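Local coordinates for oligopeptide ABC transporter, periplasmic oligopeptide-binding protein, putative (PDB 5IPW), which probably binds oligopeptides in the periplasm as the solute-binding component of an ABC transporter for peptide uptake, at residues F59-S71 with I274-I288. Numbering follows the deposited sequence.
Sequences FGGTWRRVWKGPS and IDYVRHEYVKNDEVI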
ATOM      1  N   PHE A  59       9.323  11.261 -26.815  1.00 38.65           N
ATOM      2  CA  PHE A  59       9.803   9.893 -26.898  1.00 38.46           C
ATOM      3  C   PHE A  59      11.323   9.846 -26.815  1.00 38.84           C
ATOM      4  O   PHE A  59      12.016  10.692 -27.392  1.00 37.81           O
ATOM      5  CB  PHE A  59       9.390   9.258 -28.226  1.00 38.86           C
ATOM      6  CG  PHE A  59       7.967   8.819 -28.278  1.00 38.80           C
ATOM      7  CD1 PHE A  59       7.500   7.856 -27.399  1.00 39.27           C
ATOM      8  CD2 PHE A  59       7.098   9.334 -29.237  1.00 38.29           C
ATOM      9  CE1 PHE A  59       6.185   7.434 -27.449  1.00 39.37           C
ATOM     10  CE2 PHE A  59       5.782   8.917 -29.295  1.00 37.70           C
ATOM     11  CZ  PHE A  59       5.325   7.960 -28.404  1.00 38.85           C
ATOM     12  N   GLY A  60      11.826   8.843 -26.107  1.00 38.85           N
ATOM     13  CA  GLY A  60      13.224   8.475 -26.169  1.00 38.65           C
ATOM     14  C   GLY A  60      13.844   8.274 -24.815  1.00 38.62           C
ATOM     15  O   GLY A  60      13.167   8.368 -23.791  1.00 38.47           O
ATOM     16  N   GLY A  61      15.142   7.969 -24.828  1.00 38.01           N
ATOM     17  CA  GLY A  61      15.969   8.006 -23.631  1.00 36.50           C
ATOM     18  C   GLY A  61      16.111   6.691 -22.902  1.00 36.94           C
ATOM     19  O   GLY A  61      15.361   5.737 -23.141  1.00 35.76           O
ATOM     20  N   THR A  62      17.104   6.651 -22.016  1.00 37.86           N
ATOM     21  CA  THR A  62      17.336   5.516 -21.141  1.00 37.04           C
ATOM     22  C   THR A  62      17.300   6.026 -19.716  1.00 37.88           C
ATOM     23  O   THR A  62      18.075   6.898 -19.332  1.00 41.54           O
ATOM     24  CB  THR A  62      18.680   4.804 -21.420  1.00 36.63           C
ATOM     25  OG1 THR A  62      18.674   4.259 -22.746  1.00 36.57           O
ATOM     26  CG2 THR A  62      18.909   3.660 -20.442  1.00 36.11           C
ATOM     27  N   TRP A  63      16.387   5.455 -18.948  1.00 38.09           N
ATOM     28  CA  TRP A  63      16.134   5.836 -17.582  1.00 39.14           C
ATOM     29  C   TRP A  63      17.069   5.015 -16.694  1.00 41.12           C
ATOM     30  O   TRP A  63      16.897   3.796 -16.548  1.00 40.59           O
ATOM     31  CB  TRP A  63      14.645   5.580 -17.285  1.00 38.22           C
ATOM     32  CG  TRP A  63      14.170   5.689 -15.875  1.00 37.71           C
ATOM     33  CD1 TRP A  63      14.860   6.130 -14.776  1.00 39.59           C
ATOM     34  CD2 TRP A  63      12.856   5.376 -15.420  1.00 38.78           C
ATOM     35  NE1 TRP A  63      14.051   6.083 -13.653  1.00 38.09           N
ATOM     36  CE2 TRP A  63      12.815   5.630 -14.031  1.00 38.40           C
ATOM     37  CE3 TRP A  63      11.701   4.907 -16.058  1.00 38.43           C
ATOM     38  CZ2 TRP A  63      11.668   5.422 -13.274  1.00 39.91           C
ATOM     39  CZ3 TRP A  63      10.571   4.696 -15.308  1.00 38.45           C
ATOM     40  CH2 TRP A  63      10.557   4.953 -13.927  1.00 39.51           C
ATOM     41  N   ARG A  64      18.050   5.700 -16.108  1.00 40.78           N
ATOM     42  CA  ARG A  64      19.058   5.068 -15.269  1.00 41.08           C
ATOM     43  C   ARG A  64      18.597   4.941 -13.836  1.00 40.46           C
ATOM     44  O   ARG A  64      18.264   5.937 -13.192  1.00 39.83           O
ATOM     45  CB  ARG A  64      20.359   5.871 -15.301  1.00 43.28           C
ATOM     46  CG  ARG A  64      20.959   6.009 -16.696  1.00 45.31           C
ATOM     47  CD  ARG A  64      22.097   7.010 -16.715  1.00 46.42           C
ATOM     48  NE  ARG A  64      21.618   8.350 -16.393  1.00 48.24           N
ATOM     49  CZ  ARG A  64      22.385   9.372 -16.026  1.00 52.71           C
ATOM     50  NH1 ARG A  64      23.709   9.242 -15.932  1.00 54.23           N
ATOM     51  NH2 ARG A  64      21.821  10.542 -15.752  1.00 53.42           N
ATOM     52  N   ARG A  65      18.581   3.703 -13.345  1.00 39.89           N
ATOM     53  CA  ARG A  65      18.338   3.427 -11.938  1.00 39.66           C
ATOM     54  C   ARG A  65      19.415   2.488 -11.406  1.00 39.53           C
ATOM     55  O   ARG A  65      20.315   2.061 -12.141  1.00 40.65           O
ATOM     56  CB  ARG A  65      16.977   2.760 -11.751  1.00 41.20           C
ATOM     57  CG  ARG A  65      15.787   3.484 -12.351  1.00 41.08           C
ATOM     58  CD  ARG A  65      14.497   2.723 -12.041  1.00 40.78           C
ATOM     59  NE  ARG A  65      13.681   3.394 -11.030  1.00 40.52           N
ATOM     60  CZ  ARG A  65      13.198   2.844  -9.916  1.00 41.34           C
ATOM     61  NH1 ARG A  65      13.421   1.576  -9.613  1.00 41.56           N
ATOM     62  NH2 ARG A  65      12.460   3.581  -9.089  1.00 40.75           N
ATOM     63  N   VAL A  66      19.305   2.150 -10.128  1.00 38.24           N
ATOM     64  CA  VAL A  66      20.176   1.157  -9.513  1.00 39.28           C
ATOM     65  C   VAL A  66      19.353   0.176  -8.680  1.00 40.49           C
ATOM     66  O   VAL A  66      18.374   0.567  -8.042  1.00 39.71           O
ATOM     67  CB  VAL A  66      21.262   1.818  -8.619  1.00 37.26           C
ATOM     68  CG1 VAL A  66      22.169   2.705  -9.451  1.00 37.17           C
ATOM     69  CG2 VAL A  66      20.648   2.625  -7.489  1.00 36.58           C
ATOM     70  N   TRP A  67      19.760  -1.092  -8.682  1.00 43.13           N
ATOM     71  CA  TRP A  67      19.131  -2.104  -7.816  1.00 45.25           C
ATOM     72  C   TRP A  67      20.138  -3.087  -7.192  1.00 47.63           C
ATOM     73  O   TRP A  67      21.320  -3.120  -7.556  1.00 47.82           O
ATOM     74  CB  TRP A  67      18.039  -2.859  -8.585  1.00 44.32           C
ATOM     75  CG  TRP A  67      18.519  -3.937  -9.524  1.00 41.96           C
ATOM     76  CD1 TRP A  67      19.689  -3.971 -10.228  1.00 40.86           C
ATOM     77  CD2 TRP A  67      17.803  -5.123  -9.884  1.00 41.19           C
ATOM     78  NE1 TRP A  67      19.753  -5.111 -10.992  1.00 40.52           N
ATOM     79  CE2 TRP A  67      18.606  -5.836 -10.799  1.00 40.56           C
ATOM     80  CE3 TRP A  67      16.560  -5.653  -9.518  1.00 40.76           C
ATOM     81  CZ2 TRP A  67      18.209  -7.054 -11.352  1.00 41.27           C
ATOM     82  CZ3 TRP A  67      16.164  -6.866 -10.066  1.00 40.60           C
ATOM     83  CH2 TRP A  67      16.989  -7.554 -10.973  1.00 41.53           C
ATOM     84  N   LYS A  68      19.634  -3.890  -6.261  1.00 50.64           N
ATOM     85  CA  LYS A  68      20.436  -4.880  -5.533  1.00 51.65           C
ATOM     86  C   LYS A  68      20.350  -6.298  -6.132  1.00 52.34           C
ATOM     87  O   LYS A  68      20.433  -7.290  -5.405  1.00 53.06           O
ATOM     88  CB  LYS A  68      19.996  -4.895  -4.068  1.00 51.98           C
ATOM     89  CG  LYS A  68      20.320  -3.603  -3.339  1.00 54.12           C
ATOM     90  CD  LYS A  68      19.742  -3.587  -1.936  1.00 56.13           C
ATOM     91  CE  LYS A  68      20.209  -2.358  -1.177  1.00 58.76           C
ATOM     92  NZ  LYS A  68      19.495  -2.220   0.116  1.00 61.03           N
ATOM     93  N   GLY A  69      20.198  -6.380  -7.456  1.00 51.65           N
ATOM     94  CA  GLY A  69      20.104  -7.654  -8.166  1.00 50.00           C
ATOM     95  C   GLY A  69      18.780  -8.381  -7.971  1.00 50.13           C
ATOM     96  O   GLY A  69      17.851  -7.841  -7.358  1.00 47.11           O
ATOM     97  N   PRO A  70      18.694  -9.628  -8.468  1.00 50.18           N
ATOM     98  CA  PRO A  70      17.477 -10.449  -8.454  1.00 51.37           C
ATOM     99  C   PRO A  70      16.689 -10.408  -7.150  1.00 52.31           C
ATOM    100  O   PRO A  70      15.466 -10.488  -7.162  1.00 55.05           O
ATOM    101  CB  PRO A  70      18.016 -11.852  -8.711  1.00 51.12           C
ATOM    102  CG  PRO A  70      19.204 -11.625  -9.586  1.00 51.62           C
ATOM    103  CD  PRO A  70      19.806 -10.320  -9.148  1.00 50.92           C
ATOM    104  N   SER A  71      17.401 -10.290  -6.038  1.00 54.32           N
ATOM    105  CA  SER A  71      16.809 -10.064  -4.723  1.00 53.81           C
ATOM    106  C   SER A  71      15.829  -8.894  -4.703  1.00 52.90           C
ATOM    107  O   SER A  71      14.839  -8.907  -3.981  1.00 52.22           O
ATOM    108  CB  SER A  71      17.935  -9.770  -3.731  1.00 55.67           C
ATOM    109  OG  SER A  71      17.430  -9.217  -2.533  1.00 61.44           O
ATOM    110  N   ILE A 274       9.537   6.590 -22.496  1.00 34.23           N
ATOM    111  CA  ILE A 274      10.916   6.159 -22.334  1.00 34.85           C
ATOM    112  C   ILE A 274      11.173   4.829 -23.056  1.00 34.74           C
ATOM    113  O   ILE A 274      10.394   3.884 -22.930  1.00 35.88           O
ATOM    114  CB  ILE A 274      11.248   6.069 -20.830  1.00 34.30           C
ATOM    115  CG1 ILE A 274      11.094   7.462 -20.206  1.00 32.41           C
ATOM    116  CG2 ILE A 274      12.656   5.528 -20.616  1.00 35.47           C
ATOM    117  CD1 ILE A 274      11.076   7.461 -18.700  1.00 33.16           C
ATOM    118  N   ASP A 275      12.265   4.774 -23.816  1.00 34.15           N
ATOM    119  CA  ASP A 275      12.590   3.608 -24.640  1.00 34.11           C
ATOM    120  C   ASP A 275      13.150   2.451 -23.810  1.00 34.59           C
ATOM    121  O   ASP A 275      12.779   1.286 -24.011  1.00 34.70           O
ATOM    122  CB  ASP A 275      13.609   3.987 -25.718  1.00 36.03           C
ATOM    123  CG  ASP A 275      13.003   4.781 -26.870  1.00 38.54           C
ATOM    124  OD1 ASP A 275      11.768   4.739 -27.073  1.00 40.69           O
ATOM    125  OD2 ASP A 275      13.782   5.430 -27.609  1.00 38.35           O
ATOM    126  N   TYR A 276      14.060   2.777 -22.900  1.00 33.43           N
ATOM    127  CA  TYR A 276      14.733   1.780 -22.081  1.00 34.27           C
ATOM    128  C   TYR A 276      14.850   2.246 -20.647  1.00 35.52           C
ATOM    129  O   TYR A 276      15.004   3.442 -20.391  1.00 34.98           O
ATOM    130  CB  TYR A 276      16.146   1.535 -22.601  1.00 33.36           C
ATOM    131  CG  TYR A 276      16.206   0.972 -23.989  1.00 31.21           C
ATOM    132  CD1 TYR A 276      16.165  -0.396 -24.203  1.00 31.90           C
ATOM    133  CD2 TYR A 276      16.329   1.801 -25.077  1.00 30.90           C
ATOM    134  CE1 TYR A 276      16.229  -0.921 -25.480  1.00 32.04           C
ATOM    135  CE2 TYR A 276      16.397   1.296 -26.358  1.00 32.08           C
ATOM    136  CZ  TYR A 276      16.341  -0.068 -26.556  1.00 32.93           C
ATOM    137  OH  TYR A 276      16.394  -0.570 -27.838  1.00 35.41           O
ATOM    138  N   VAL A 277      14.783   1.304 -19.716  1.00 36.28           N
ATOM    139  CA  VAL A 277      15.109   1.597 -18.332  1.00 40.99           C
ATOM    140  C   VAL A 277      16.142   0.576 -17.887  1.00 44.68           C
ATOM    141  O   VAL A 277      15.930  -0.630 -18.016  1.00 42.41           O
ATOM    142  CB  VAL A 277      13.867   1.669 -17.399  1.00 42.09           C
ATOM    143  CG1 VAL A 277      12.701   0.875 -17.946  1.00 45.15           C
ATOM    144  CG2 VAL A 277      14.200   1.235 -15.976  1.00 41.51           C
ATOM    145  N   ARG A 278      17.281   1.078 -17.406  1.00 49.27           N
ATOM    146  CA  ARG A 278      18.395   0.219 -17.030  1.00 53.03           C
ATOM    147  C   ARG A 278      18.733   0.341 -15.552  1.00 50.58           C
ATOM    148  O   ARG A 278      18.892   1.439 -15.019  1.00 51.98           O
ATOM    149  CB  ARG A 278      19.613   0.472 -17.937  1.00 57.30           C
ATOM    150  CG  ARG A 278      20.767   1.298 -17.384  1.00 61.09           C
ATOM    151  CD  ARG A 278      21.664   1.748 -18.531  1.00 64.83           C
ATOM    152  NE  ARG A 278      23.093   1.589 -18.281  1.00 68.47           N
ATOM    153  CZ  ARG A 278      23.883   2.468 -17.657  1.00 73.07           C
ATOM    154  NH1 ARG A 278      23.413   3.598 -17.156  1.00 72.16           N
ATOM    155  NH2 ARG A 278      25.174   2.201 -17.520  1.00 81.11           N
ATOM    156  N   HIS A 279      18.796  -0.808 -14.893  1.00 50.60           N
ATOM    157  CA  HIS A 279      19.233  -0.890 -13.506  1.00 51.80           C
ATOM    158  C   HIS A 279      20.668  -1.396 -13.467  1.00 53.90           C
ATOM    159  O   HIS A 279      20.989  -2.414 -14.097  1.00 51.09           O
ATOM    160  CB  HIS A 279      18.343  -1.840 -12.715  1.00 49.21           C
ATOM    161  CG  HIS A 279      16.943  -1.348 -12.538  1.00 48.42           C
ATOM    162  ND1 HIS A 279      16.046  -1.267 -13.580  1.00 47.50           N
ATOM    163  CD2 HIS A 279      16.282  -0.922 -11.438  1.00 48.65           C
ATOM    164  CE1 HIS A 279      14.896  -0.801 -13.133  1.00 46.61           C
ATOM    165  NE2 HIS A 279      15.010  -0.593 -11.835  1.00 48.18           N
ATOM    166  N   GLU A 280      21.525  -0.670 -12.752  1.00 55.27           N
ATOM    167  CA  GLU A 280      22.860  -1.152 -12.434  1.00 55.61           C
ATOM    168  C   GLU A 280      22.840  -1.926 -11.121  1.00 52.86           C
ATOM    169  O   GLU A 280      22.280  -1.455 -10.124  1.00 49.39           O
ATOM    170  CB  GLU A 280      23.842   0.008 -12.331  1.00 60.32           C
ATOM    171  CG  GLU A 280      25.294  -0.447 -12.257  1.00 63.53           C
ATOM    172  CD  GLU A 280      26.295   0.683 -12.391  1.00 64.98           C
ATOM    173  OE1 GLU A 280      25.945   1.775 -12.896  1.00 64.39           O
ATOM    174  OE2 GLU A 280      27.452   0.463 -11.991  1.00 68.52           O
ATOM    175  N   TYR A 281      23.439  -3.118 -11.117  1.00 53.14           N
ATOM    176  CA  TYR A 281      23.627  -3.844  -9.866  1.00 56.91           C
ATOM    177  C   TYR A 281      24.571  -3.035  -8.965  1.00 55.55           C
ATOM    178  O   TYR A 281      25.600  -2.534  -9.411  1.00 50.33           O
ATOM    179  CB  TYR A 281      24.184  -5.267 -10.071  1.00 60.28           C
ATOM    180  CG  TYR A 281      24.508  -5.940  -8.744  1.00 65.15           C
ATOM    181  CD1 TYR A 281      23.533  -6.640  -8.040  1.00 67.51           C
ATOM    182  CD2 TYR A 281      25.777  -5.825  -8.169  1.00 68.85           C
ATOM    183  CE1 TYR A 281      23.813  -7.230  -6.814  1.00 70.22           C
ATOM    184  CE2 TYR A 281      26.069  -6.407  -6.943  1.00 70.17           C
ATOM    185  CZ  TYR A 281      25.086  -7.108  -6.268  1.00 72.71           C
ATOM    186  OH  TYR A 281      25.379  -7.685  -5.049  1.00 72.47           O
ATOM    187  N   VAL A 282      24.198  -2.903  -7.702  1.00 55.89           N
ATOM    188  CA  VAL A 282      25.024  -2.217  -6.734  1.00 57.96           C
ATOM    189  C   VAL A 282      25.128  -3.055  -5.465  1.00 62.54           C
ATOM    190  O   VAL A 282      24.226  -3.829  -5.138  1.00 63.11           O
ATOM    191  CB  VAL A 282      24.488  -0.808  -6.397  1.00 57.89           C
ATOM    192  CG1 VAL A 282      24.579   0.100  -7.614  1.00 55.56           C
ATOM    193  CG2 VAL A 282      23.062  -0.867  -5.862  1.00 59.33           C
ATOM    194  N   LYS A 283      26.228  -2.869  -4.744  1.00 65.69           N
ATOM    195  CA  LYS A 283      26.577  -3.741  -3.635  1.00 65.48           C
ATOM    196  C   LYS A 283      25.886  -3.365  -2.325  1.00 60.57           C
ATOM    197  O   LYS A 283      25.675  -4.231  -1.480  1.00 60.73           O
ATOM    198  CB  LYS A 283      28.094  -3.741  -3.449  1.00 72.45           C
ATOM    199  CG  LYS A 283      28.637  -5.004  -2.799  1.00 79.18           C
ATOM    200  CD  LYS A 283      30.159  -5.027  -2.792  1.00 84.97           C
ATOM    201  CE  LYS A 283      30.737  -5.176  -4.195  1.00 87.90           C
ATOM    202  NZ  LYS A 283      32.197  -5.470  -4.159  1.00 90.29           N
ATOM    203  N   ASN A 284      25.527  -2.091  -2.156  1.00 58.45           N
ATOM    204  CA  ASN A 284      25.035  -1.591  -0.860  1.00 58.49           C
ATOM    205  C   ASN A 284      24.357  -0.229  -0.956  1.00 56.05           C
ATOM    206  O   ASN A 284      24.476   0.460  -1.968  1.00 51.50           O
ATOM    207  CB  ASN A 284      26.203  -1.490   0.137  1.00 59.13           C
ATOM    208  CG  ASN A 284      27.336  -0.602  -0.377  1.00 60.37           C
ATOM    209  OD1 ASN A 284      27.181   0.614  -0.492  1.00 61.56           O
ATOM    210  ND2 ASN A 284      28.474  -1.208  -0.698  1.00 59.73           N
ATOM    211  N   ASP A 285      23.682   0.162   0.122  1.00 57.67           N
ATOM    212  CA  ASP A 285      23.052   1.482   0.231  1.00 61.78           C
ATOM    213  C   ASP A 285      23.979   2.644  -0.097  1.00 64.74           C
ATOM    214  O   ASP A 285      23.530   3.657  -0.642  1.00 70.39           O
ATOM    215  CB  ASP A 285      22.513   1.710   1.644  1.00 64.03           C
ATOM    216  CG  ASP A 285      21.242   0.936   1.922  1.00 67.51           C
ATOM    217  OD1 ASP A 285      20.585   0.471   0.959  1.00 67.62           O
ATOM    218  OD2 ASP A 285      20.897   0.805   3.117  1.00 67.98           O
ATOM    219  N   GLU A 286      25.259   2.504   0.248  1.00 61.38           N
ATOM    220  CA  GLU A 286      26.215   3.601   0.128  1.00 59.31           C
ATOM    221  C   GLU A 286      26.588   3.893  -1.320  1.00 54.59           C
ATOM    222  O   GLU A 286      26.776   5.045  -1.684  1.00 56.89           O
ATOM    223  CB  GLU A 286      27.472   3.340   0.979  1.00 62.47           C
ATOM    224  CG  GLU A 286      27.243   3.473   2.485  1.00 62.64           C
ATOM    225  CD  GLU A 286      26.497   2.299   3.100  1.00 66.17           C
ATOM    226  OE1 GLU A 286      26.653   1.156   2.614  1.00 68.62           O
ATOM    227  OE2 GLU A 286      25.755   2.523   4.082  1.00 70.34           O
ATOM    228  N   VAL A 287      26.682   2.866  -2.150  1.00 53.35           N
ATOM    229  CA  VAL A 287      26.842   3.084  -3.594  1.00 55.20           C
ATOM    230  C   VAL A 287      25.590   3.783  -4.170  1.00 55.36           C
ATOM    231  O   VAL A 287      25.686   4.594  -5.092  1.00 53.85           O
ATOM    232  CB  VAL A 287      27.094   1.764  -4.354  1.00 55.38           C
ATOM    233  CG1 VAL A 287      27.281   2.018  -5.847  1.00 55.02           C
ATOM    234  CG2 VAL A 287      28.319   1.054  -3.799  1.00 55.85           C
ATOM    235  N   ILE A 288      24.422   3.475  -3.614  1.00 54.72           N
ATOM    236  CA  ILE A 288      23.170   4.090  -4.057  1.00 56.19           C
ATOM    237  C   ILE A 288      23.179   5.594  -3.783  1.00 54.94           C
ATOM    238  O   ILE A 288      22.807   6.402  -4.638  1.00 51.97           O
ATOM    239  CB  ILE A 288      21.942   3.435  -3.377  1.00 57.04           C
ATOM    240  CG1 ILE A 288      21.778   1.990  -3.866  1.00 57.23           C
ATOM    241  CG2 ILE A 288      20.670   4.225  -3.664  1.00 57.27           C
ATOM    242  CD1 ILE A 288      20.806   1.160  -3.053  1.00 57.96           C
TER
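H279 lies between R65 and W67 and shows how a parallel strand pair interlocks through the side chains on one face. R65 CB sits over a face of the imidazole, 4.0 Å from the H279 ring centroid, while H279 CB makes a CH-pi contact over the face of the W67 five-membered ring, 3.9 Å from its centroid. The indole reaches this place because its CG takes the position between backbone N and carbonyl carbon (chi1 79°), and the H279 edge meets its face with planes at 62°. Upstream, W63 CE3 rests 3.7 Å from I274 CD1, and V277 packs alongside W63. Between the strands, regular parallel hydrogen bonds run from Y276 N to G61 O as far as V282 N to W67 O. On the face shared by T62, R64 and V66, V66 CG2 fits against I288 CG1 at 3.8 Å, and V282 CG1 flanks V66 CB. Helix 73-80 touches R65, W67 and H279; strand 62-67 is outermost in a four-stranded mixed sheet. Chemically, R65 NH1 approaches H279 NE2 at 3.5 Å, a weak bond near the guanidinium plane, whereas extended K68 forms a salt bridge from NZ to D285 OD1 (3.0 Å), so charge pairing links the residue just after strand 62-67 to the first residue of helix 285-293.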